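Local coordinates for general Secretion Pathway Protein (Vibrio vulnificus, PDB 4G54) that forms a periplasmic part of the EpsAB fusion protein of the type II secretion system and probably binds peptidoglycan, at residues Glu161-Thr166 and Ala170-Arg175. Numbering follows the deposited sequence.
Sequences EPLKTT and AELMQR
Leu163 leans toward helix 170-182 with CG anti to its carbonyl carbon (chi1 -58°), while Glu171 holds CG anti to its own backbone N (chi1 -174°) and runs on extended, which lays its carboxylate end against the leucine. Leu163 CD1 reaches the helix backbone, 3.7 Å from Leu172 N, and Leu163 CD1 also meets Leu172 CD1 at 4.1 Å. Leu163 CD2 lies against the carboxylate of Glu171, 3.5 Å from Glu171 CD and about equally near both oxygens, while the CB and CG methylenes of Glu171 lie along CD1. A branched, uncharged residue suits this place, because one methyl can fit against the first turn of the helix while the other meets one side of an exposed glutamate carboxylate that can stay solvated. Arg175 passes Leu163 in the opposite direction, Arg175 CD 4.0 Å from Leu163 CG. The arginine then bends at chi3 (58°), and Glu161 O lies over one face of its guanidinium, 3.5 Å from Arg175 NH2 and off toward the rim. This is an electrostatic approach and not a hydrogen bond; the salt bridge of NH2 goes to Asp160. Arginine thus offers methylenes to the leucine and a charged end to the acid. Thr165 CG2 stands 4.3 Å from Leu172 CD2, a lighter touch, while the threonine hydroxyl bonds to Gln167 O. Within the putative peptidoglycan-binding domain, these contacts join the loop after helix 145-158 to the start of helix 170-182. Asp151 of helix 145-158 accepts bonds from Leu163 N and Thr165 N, Pro162 packs on that same helix, and Leu172 reaches Ile147 between the two helices.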
loop_
_atom_site.group_PDB
_atom_site.type_symbol
_atom_site.label_atom_id
_atom_site.label_comp_id
_atom_site.label_asym_id
_atom_site.label_seq_id
_atom_site.Cartn_x
_atom_site.Cartn_y
_atom_site.Cartn_z
ATOM N N GLU A 161 -14.903 -11.404 11.839
ATOM C CA GLU A 161 -15.416 -10.276 12.669
ATOM C C GLU A 161 -14.426 -9.853 13.716
ATOM O O GLU A 161 -13.739 -10.680 14.312
ATOM C CB GLU A 161 -16.732 -10.744 13.354
ATOM C CG GLU A 161 -17.826 -11.081 12.314
ATOM C CD GLU A 161 -18.249 -9.829 11.576
ATOM O OE1 GLU A 161 -18.373 -8.783 12.242
ATOM O OE2 GLU A 161 -18.398 -9.835 10.322
ATOM N N PRO A 162 -14.333 -8.528 13.971
ATOM C CA PRO A 162 -13.496 -8.079 15.082
ATOM C C PRO A 162 -14.088 -8.352 16.435
ATOM O O PRO A 162 -15.333 -8.631 16.516
ATOM C CB PRO A 162 -13.392 -6.561 14.868
ATOM C CG PRO A 162 -14.598 -6.192 14.064
ATOM C CD PRO A 162 -14.940 -7.420 13.185
ATOM N N LEU A 163 -13.226 -8.390 17.462
ATOM C CA LEU A 163 -13.702 -8.565 18.812
ATOM C C LEU A 163 -14.313 -7.285 19.375
ATOM O O LEU A 163 -15.086 -7.410 20.392
ATOM C CB LEU A 163 -12.543 -8.964 19.771
ATOM C CG LEU A 163 -11.856 -10.257 19.301
ATOM C CD1 LEU A 163 -10.798 -10.522 20.329
ATOM C CD2 LEU A 163 -12.835 -11.471 19.276
ATOM N N LYS A 164 -14.006 -6.099 18.790
ATOM C CA LYS A 164 -14.374 -4.778 19.433
ATOM C C LYS A 164 -13.725 -4.700 20.809
ATOM O O LYS A 164 -14.380 -4.386 21.819
ATOM C CB LYS A 164 -15.879 -4.493 19.488
ATOM C CG LYS A 164 -16.405 -4.559 18.024
ATOM C CD LYS A 164 -17.913 -4.132 17.987
ATOM C CE LYS A 164 -18.605 -4.719 16.737
ATOM N NZ LYS A 164 -20.091 -4.286 16.647
ATOM N N THR A 165 -12.409 -4.909 20.843
ATOM C CA THR A 165 -11.729 -4.874 22.147
ATOM C C THR A 165 -10.685 -3.743 22.130
ATOM O O THR A 165 -10.022 -3.552 21.107
ATOM C CB THR A 165 -11.061 -6.218 22.406
ATOM O OG1 THR A 165 -10.455 -6.183 23.691
ATOM C CG2 THR A 165 -9.965 -6.562 21.363
ATOM N N THR A 166 -10.489 -3.094 23.302
ATOM C CA THR A 166 -9.411 -2.205 23.519
ATOM C C THR A 166 -8.308 -2.894 24.265
ATOM O O THR A 166 -7.239 -2.318 24.481
ATOM C CB THR A 166 -9.957 -1.065 24.500
ATOM O OG1 THR A 166 -11.059 -0.466 23.822
ATOM C CG2 THR A 166 -8.903 -0.013 24.721
ATOM N N ALA A 170 -6.864 -12.817 25.776
ATOM C CA ALA A 170 -6.491 -14.168 25.362
ATOM C C ALA A 170 -7.056 -14.475 23.997
ATOM O O ALA A 170 -6.384 -15.141 23.182
ATOM C CB ALA A 170 -6.963 -15.199 26.456
ATOM N N GLU A 171 -8.260 -13.986 23.709
ATOM C CA GLU A 171 -8.871 -14.319 22.417
ATOM C C GLU A 171 -8.180 -13.548 21.291
ATOM O O GLU A 171 -7.909 -14.104 20.203
ATOM C CB GLU A 171 -10.356 -14.006 22.478
ATOM C CG GLU A 171 -11.019 -14.505 21.182
ATOM C CD GLU A 171 -12.529 -14.437 21.154
ATOM O OE1 GLU A 171 -13.122 -13.791 22.086
ATOM O OE2 GLU A 171 -13.132 -15.042 20.205
ATOM N N LEU A 172 -7.754 -12.298 21.547
ATOM C CA LEU A 172 -7.011 -11.583 20.485
ATOM C C LEU A 172 -5.704 -12.308 20.227
ATOM O O LEU A 172 -5.228 -12.356 19.072
ATOM C CB LEU A 172 -6.776 -10.105 20.902
ATOM C CG LEU A 172 -6.337 -9.227 19.682
ATOM C CD1 LEU A 172 -7.424 -9.082 18.584
ATOM C CD2 LEU A 172 -5.975 -7.822 20.175
ATOM N N MET A 173 -5.070 -12.798 21.308
ATOM C CA MET A 173 -3.815 -13.551 21.144
ATOM C C MET A 173 -4.038 -14.792 20.209
ATOM O O MET A 173 -3.173 -15.046 19.327
ATOM C CB MET A 173 -3.269 -13.969 22.526
ATOM C CG MET A 173 -1.880 -14.523 22.386
ATOM S SD MET A 173 -1.222 -14.786 24.103
ATOM C CE MET A 173 0.334 -15.598 23.623
ATOM N N GLN A 174 -5.150 -15.512 20.402
ATOM C CA GLN A 174 -5.441 -16.684 19.524
ATOM C C GLN A 174 -5.622 -16.181 18.097
ATOM O O GLN A 174 -5.263 -16.904 17.157
ATOM C CB GLN A 174 -6.724 -17.365 20.058
ATOM C CG GLN A 174 -6.414 -18.009 21.387
ATOM C CD GLN A 174 -6.651 -19.499 21.329
ATOM O OE1 GLN A 174 -5.740 -20.306 21.084
ATOM N NE2 GLN A 174 -7.920 -19.866 21.447
ATOM N N ARG A 175 -6.156 -14.984 17.904
ATOM C CA ARG A 175 -6.349 -14.466 16.516
ATOM C C ARG A 175 -5.045 -14.033 15.877
ATOM O O ARG A 175 -4.821 -14.290 14.708
ATOM C CB ARG A 175 -7.328 -13.271 16.490
ATOM C CG ARG A 175 -8.746 -13.850 16.834
ATOM C CD ARG A 175 -9.804 -12.694 16.946
ATOM N NE ARG A 175 -9.912 -11.898 15.700
ATOM C CZ ARG A 175 -10.396 -12.360 14.538
ATOM N NH1 ARG A 175 -10.869 -13.611 14.355
ATOM N NH2 ARG A 175 -10.395 -11.488 13.501
#